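Local coordinates for ankyrin repeat and SAM domain-containing protein 4B (Mus musculus, PDB 5F3X) that probably acts as a scaffold protein, using ankyrin repeats, a SAM domain and a C-terminal PDZ-binding motif to bring other proteins together, at residues 19-24 and 57-62; 36-41 and 61-66. All blocks are in the same frame, centred on the assembly; numbering follows the deposited sequence.

Going along the chain from the N terminus, residues 19-24 come first, in the loop after helix 11-18, and 32 residues separate them from their partner, 57-62 on the long helix 53-71. Within that span lies 36-41, at the end of helix 35-39. Contact 2 closes its own, shorter loop when 36-41 meets 61-66, one turn further along the same long helix. The two loops are therefore interleaved, and Ser61 and Ala62 belong to the second segment of each contact. With centres about 10 Å apart, the contacts fix helix 53-71 to the first interhelical loop and to helix 35-39, and they also touch directly, Leu60 lying against Cys41.

Contact 1: residues 19-24 and 57-62; sequences QHLEEF and KKVLSA
Leu21 reaches across to helix 53-71 with one branch of its side chain: its CD1 methyl lies 3.4 Å from CG2 of Val59, and the two side chains approach at a slant rather than head on. On the helix, a chi1 of -179° puts CG1 of Val59 anti to the backbone N and leaves CG2 beside that N, on the side that faces Leu21. A branched valine suits this buried place because one methyl can serve Leu21 while the side chain also packs on Met51. Lys58 adds only its base: Leu21 CD1 is 4.4 Å from Lys58 CB, and the amine end leads away, an arrangement that suits a lysine at the margin of an apolar patch.

One turn further along the helix, the methyl of Ala62 sits over one face of the Gln19 amide, displaced toward CG and NE2; its CB is 3.7 Å from Gln19 NE2. Gln19 is bent at chi2 (-49°), which turns the face of the amide to the alanine methyl, and the small size of alanine lets this flat group lie close to the helix. Its OE1 is hydrogen-bonded to a polar side chain of the bound partner protein, so the glutamine faces the helix and the interface together.

The loop owes its turn to a Schellman motif ending helix 11-18, with His20 at positive phi, and Phe24 N then bonds back to Leu21 O at 2.9 Å as a short 3-10 segment begins. Leu21 also rests on Leu16 and Ala62 on Phe15, so helix 11-18 packs against both sides of the contact, while helix 25-30 follows directly on the loop.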
loop_
_atom_site.group_PDB
_atom_site.type_symbol
_atom_site.label_atom_id
_atom_site.label_comp_id
_atom_site.label_asym_id
_atom_site.label_seq_id
_atom_site.Cartn_x
_atom_site.Cartn_y
_atom_site.Cartn_z
ATOM N N GLN B 19 -5.801 -13.674 12.966
ATOM C CA GLN B 19 -5.792 -15.129 13.113
ATOM C C GLN B 19 -6.945 -15.682 13.933
ATOM O O GLN B 19 -6.949 -16.883 14.215
ATOM C CB GLN B 19 -4.473 -15.604 13.743
ATOM C CG GLN B 19 -3.273 -15.367 12.860
ATOM C CD GLN B 19 -3.473 -15.865 11.425
ATOM O OE1 GLN B 19 -3.391 -15.082 10.482
ATOM N NE2 GLN B 19 -3.709 -17.166 11.258
ATOM N N HIS B 20 -7.884 -14.840 14.365
ATOM C CA HIS B 20 -8.929 -15.196 15.329
ATOM C C HIS B 20 -8.353 -15.541 16.695
ATOM O O HIS B 20 -8.968 -16.277 17.473
ATOM C CB HIS B 20 -9.804 -16.344 14.814
ATOM C CG HIS B 20 -10.870 -15.904 13.862
ATOM N ND1 HIS B 20 -11.901 -15.061 14.237
ATOM C CD2 HIS B 20 -11.078 -16.194 12.555
ATOM C CE1 HIS B 20 -12.689 -14.844 13.197
ATOM N NE2 HIS B 20 -12.214 -15.521 12.166
ATOM N N LEU B 21 -7.158 -15.051 16.987
ATOM C CA LEU B 21 -6.478 -15.352 18.237
ATOM C C LEU B 21 -6.580 -14.228 19.248
ATOM O O LEU B 21 -5.850 -14.241 20.245
ATOM C CB LEU B 21 -5.026 -15.735 17.966
ATOM C CG LEU B 21 -5.089 -17.057 17.190
ATOM C CD1 LEU B 21 -3.733 -17.499 16.716
ATOM C CD2 LEU B 21 -5.765 -18.151 18.013
ATOM N N GLU B 22 -7.413 -13.220 18.965
ATOM C CA GLU B 22 -7.488 -12.019 19.791
ATOM C C GLU B 22 -7.729 -12.338 21.251
ATOM O O GLU B 22 -7.339 -11.556 22.124
ATOM C CB GLU B 22 -8.590 -11.085 19.274
ATOM C CG GLU B 22 -10.024 -11.573 19.468
ATOM C CD GLU B 22 -10.630 -12.193 18.223
ATOM O OE1 GLU B 22 -9.882 -12.503 17.267
ATOM O OE2 GLU B 22 -11.870 -12.379 18.210
ATOM N N GLU B 23 -8.348 -13.487 21.548
ATOM C CA GLU B 23 -8.598 -13.812 22.948
ATOM C C GLU B 23 -7.323 -13.944 23.768
ATOM O O GLU B 23 -7.401 -13.905 24.999
ATOM C CB GLU B 23 -9.414 -15.090 23.077
ATOM C CG GLU B 23 -8.692 -16.350 22.734
ATOM C CD GLU B 23 -9.425 -17.589 23.239
ATOM O OE1 GLU B 23 -9.407 -17.823 24.474
ATOM O OE2 GLU B 23 -10.027 -18.312 22.409
ATOM N N PHE B 24 -6.154 -14.078 23.134
ATOM C CA PHE B 24 -4.901 -14.252 23.868
ATOM C C PHE B 24 -4.133 -12.957 24.086
ATOM O O PHE B 24 -3.094 -12.977 24.736
ATOM C CB PHE B 24 -4.022 -15.287 23.167
ATOM C CG PHE B 24 -4.713 -16.614 22.993
ATOM C CD1 PHE B 24 -4.808 -17.510 24.060
ATOM C CD2 PHE B 24 -5.317 -16.951 21.780
ATOM C CE1 PHE B 24 -5.475 -18.716 23.918
ATOM C CE2 PHE B 24 -5.983 -18.165 21.630
ATOM C CZ PHE B 24 -6.071 -19.043 22.719
ATOM N N LYS B 57 -1.272 -24.758 17.825
ATOM C CA LYS B 57 -1.025 -25.073 16.421
ATOM C C LYS B 57 -1.363 -23.890 15.517
ATOM O O LYS B 57 -0.603 -23.572 14.599
ATOM C CB LYS B 57 -1.819 -26.309 16.021
ATOM C CG LYS B 57 -1.499 -27.581 16.829
ATOM C CD LYS B 57 -0.051 -28.064 16.668
ATOM C CE LYS B 57 0.882 -27.610 17.823
ATOM N NZ LYS B 57 2.298 -27.540 17.389
ATOM N N LYS B 58 -2.483 -23.208 15.774
ATOM C CA LYS B 58 -2.852 -22.069 14.939
ATOM C C LYS B 58 -1.839 -20.944 15.072
ATOM O O LYS B 58 -1.395 -20.380 14.068
ATOM C CB LYS B 58 -4.262 -21.579 15.290
ATOM C CG LYS B 58 -5.378 -22.430 14.667
ATOM C CD LYS B 58 -6.685 -22.351 15.447
ATOM C CE LYS B 58 -7.721 -23.266 14.805
ATOM N NZ LYS B 58 -9.095 -23.028 15.356
ATOM N N VAL B 59 -1.450 -20.613 16.308
ATOM C CA VAL B 59 -0.410 -19.600 16.522
ATOM C C VAL B 59 0.878 -19.986 15.797
ATOM O O VAL B 59 1.465 -19.173 15.080
ATOM C CB VAL B 59 -0.144 -19.382 18.023
ATOM C CG1 VAL B 59 0.884 -18.350 18.193
ATOM C CG2 VAL B 59 -1.365 -18.896 18.727
ATOM N N LEU B 60 1.350 -21.225 15.979
ATOM C CA LEU B 60 2.666 -21.529 15.427
ATOM C C LEU B 60 2.611 -21.640 13.917
ATOM O O LEU B 60 3.571 -21.268 13.234
ATOM C CB LEU B 60 3.266 -22.789 16.056
ATOM C CG LEU B 60 3.569 -22.677 17.564
ATOM C CD1 LEU B 60 3.247 -23.959 18.347
ATOM C CD2 LEU B 60 4.993 -22.235 17.801
ATOM N N SER B 61 1.486 -22.094 13.380
ATOM C CA SER B 61 1.301 -22.065 11.938
ATOM C C SER B 61 1.451 -20.646 11.417
ATOM O O SER B 61 2.194 -20.400 10.461
ATOM C CB SER B 61 -0.070 -22.634 11.589
ATOM O OG SER B 61 -0.421 -22.387 10.241
ATOM N N ALA B 62 0.774 -19.693 12.065
ATOM C CA ALA B 62 0.810 -18.302 11.628
ATOM C C ALA B 62 2.202 -17.710 11.772
ATOM O O ALA B 62 2.649 -16.940 10.912
ATOM C CB ALA B 62 -0.197 -17.476 12.427
#

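Contact 2: residues 36-41 and 61-66; sequences EALLLC and SAIDKR
Ile63 presses both of its branches against two consecutive leucines of helix 35-39. CG2 lies 3.7 Å from Leu39 CD2, which also comes within 3.8 Å of Ile63 CG1, and these two side chains run past each other in opposite directions. The longer branch goes to the other leucine: Ile63 CD1 is 3.9 Å from Leu38 CG, at a slanting approach. Isoleucine, forked at CB, suits a place where one residue must fill two neighbouring contacts. With an alanine here, Leu38 CG would probably lose its contact with CD1 and Leu39 CD2 its contacts with CG1 and CG2, opening a gap between the two helices.

This is the interior of the five-helix SAM bundle, where the long last helix, 53-71, supplies apolar residues to the shorter ones. Leu38, with CG anti to its N (chi1 -177°), reaches on to Leu12, Phe15 and Ile33, joining helix 11-18 to the same layer.

One turn along helix 53-71, Arg66 meets Leu39, whose CD1 lies at the edge of the guanidinium, near its plane, and 4.4 Å from Arg66 CD. The arginine's NH1 forms a salt bridge to an acidic side chain of the bound partner protein, as does the neighbouring Lys65 through NZ, and NH2 a hydrogen bond to that chain's backbone. At the start of helix 35-39, Ala37 N is hydrogen-bonded to Asp34 OD1.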
loop_
_atom_site.group_PDB
_atom_site.type_symbol
_atom_site.label_atom_id
_atom_site.label_comp_id
_atom_site.label_asym_id
_atom_site.label_seq_id
_atom_site.Cartn_x
_atom_site.Cartn_y
_atom_site.Cartn_z
ATOM N N GLU B 36 7.659 -9.461 18.719
ATOM C CA GLU B 36 9.053 -9.874 18.708
ATOM C C GLU B 36 9.245 -11.142 19.523
ATOM O O GLU B 36 9.809 -12.123 19.039
ATOM C CB GLU B 36 9.926 -8.750 19.260
ATOM C CG GLU B 36 11.308 -9.174 19.705
ATOM C CD GLU B 36 12.304 -8.017 19.748
ATOM O OE1 GLU B 36 13.446 -8.218 20.242
ATOM O OE2 GLU B 36 11.950 -6.900 19.282
ATOM N N ALA B 37 8.781 -11.126 20.776
ATOM C CA ALA B 37 8.964 -12.260 21.657
ATOM C C ALA B 37 8.131 -13.449 21.208
ATOM O O ALA B 37 8.563 -14.603 21.361
ATOM C CB ALA B 37 8.608 -11.874 23.091
ATOM N N LEU B 38 6.947 -13.188 20.645
ATOM C CA LEU B 38 6.076 -14.275 20.215
ATOM C C LEU B 38 6.783 -15.182 19.212
ATOM O O LEU B 38 6.731 -16.414 19.335
ATOM C CB LEU B 38 4.787 -13.706 19.627
ATOM C CG LEU B 38 3.784 -14.775 19.219
ATOM C CD1 LEU B 38 3.533 -15.699 20.423
ATOM C CD2 LEU B 38 2.493 -14.148 18.664
ATOM N N LEU B 39 7.483 -14.590 18.232
ATOM C CA LEU B 39 8.170 -15.395 17.227
ATOM C C LEU B 39 9.340 -16.183 17.809
ATOM O O LEU B 39 9.797 -17.137 17.178
ATOM C CB LEU B 39 8.659 -14.524 16.061
ATOM C CG LEU B 39 7.654 -13.562 15.394
ATOM C CD1 LEU B 39 8.169 -13.051 14.069
ATOM C CD2 LEU B 39 6.287 -14.191 15.221
ATOM N N LEU B 40 9.824 -15.820 18.998
ATOM C CA LEU B 40 10.841 -16.581 19.729
ATOM C C LEU B 40 10.261 -17.742 20.545
ATOM O O LEU B 40 11.002 -18.391 21.302
ATOM C CB LEU B 40 11.608 -15.655 20.682
ATOM C CG LEU B 40 12.511 -14.536 20.167
ATOM C CD1 LEU B 40 13.252 -13.883 21.352
ATOM C CD2 LEU B 40 13.494 -15.065 19.152
ATOM N N CYS B 41 8.951 -17.977 20.463
ATOM C CA CYS B 41 8.272 -18.960 21.297
ATOM C C CYS B 41 8.158 -20.313 20.606
ATOM O O CYS B 41 7.893 -20.409 19.395
ATOM C CB CYS B 41 6.880 -18.467 21.695
ATOM S SG CYS B 41 6.941 -17.242 23.003
ATOM N N SER B 61 1.486 -22.094 13.380
ATOM C CA SER B 61 1.301 -22.065 11.938
ATOM C C SER B 61 1.451 -20.646 11.417
ATOM O O SER B 61 2.194 -20.400 10.461
ATOM C CB SER B 61 -0.070 -22.634 11.589
ATOM O OG SER B 61 -0.421 -22.387 10.241
ATOM N N ALA B 62 0.774 -19.693 12.065
ATOM C CA ALA B 62 0.810 -18.302 11.628
ATOM C C ALA B 62 2.202 -17.710 11.772
ATOM O O ALA B 62 2.649 -16.940 10.912
ATOM C CB ALA B 62 -0.197 -17.476 12.427
ATOM N N ILE B 63 2.891 -18.040 12.869
ATOM C CA ILE B 63 4.248 -17.557 13.094
ATOM C C ILE B 63 5.175 -18.065 12.005
ATOM O O ILE B 63 6.083 -17.362 11.550
ATOM C CB ILE B 63 4.725 -17.996 14.489
ATOM C CG1 ILE B 63 3.974 -17.218 15.570
ATOM C CG2 ILE B 63 6.247 -17.848 14.638
ATOM C CD1 ILE B 63 3.993 -17.915 16.922
ATOM N N ASP B 64 4.966 -19.294 11.575
ATOM C CA ASP B 64 5.891 -19.892 10.636
ATOM C C ASP B 64 5.650 -19.383 9.217
ATOM O O ASP B 64 6.609 -19.145 8.467
ATOM C CB ASP B 64 5.773 -21.405 10.712
ATOM C CG ASP B 64 6.542 -22.084 9.626
ATOM O OD1 ASP B 64 7.775 -22.238 9.794
ATOM O OD2 ASP B 64 5.907 -22.430 8.595
ATOM N N LYS B 65 4.382 -19.219 8.837
ATOM C CA LYS B 65 4.057 -18.577 7.570
ATOM C C LYS B 65 4.709 -17.203 7.475
ATOM O O LYS B 65 5.290 -16.851 6.444
ATOM C CB LYS B 65 2.535 -18.466 7.420
ATOM C CG LYS B 65 1.823 -19.794 7.434
ATOM C CD LYS B 65 0.450 -19.768 6.795
ATOM C CE LYS B 65 0.018 -21.224 6.514
ATOM N NZ LYS B 65 -1.188 -21.413 5.630
ATOM N N ARG B 66 4.636 -16.420 8.558
ATOM C CA ARG B 66 5.209 -15.075 8.571
ATOM C C ARG B 66 6.734 -15.099 8.514
ATOM O O ARG B 66 7.336 -14.279 7.820
ATOM C CB ARG B 66 4.754 -14.321 9.821
ATOM C CG ARG B 66 5.434 -12.934 10.047
ATOM C CD ARG B 66 4.865 -12.272 11.311
ATOM N NE ARG B 66 5.206 -10.861 11.527
ATOM C CZ ARG B 66 4.527 -9.852 10.998
ATOM N NH1 ARG B 66 3.503 -10.093 10.188
ATOM N NH2 ARG B 66 4.874 -8.610 11.259
#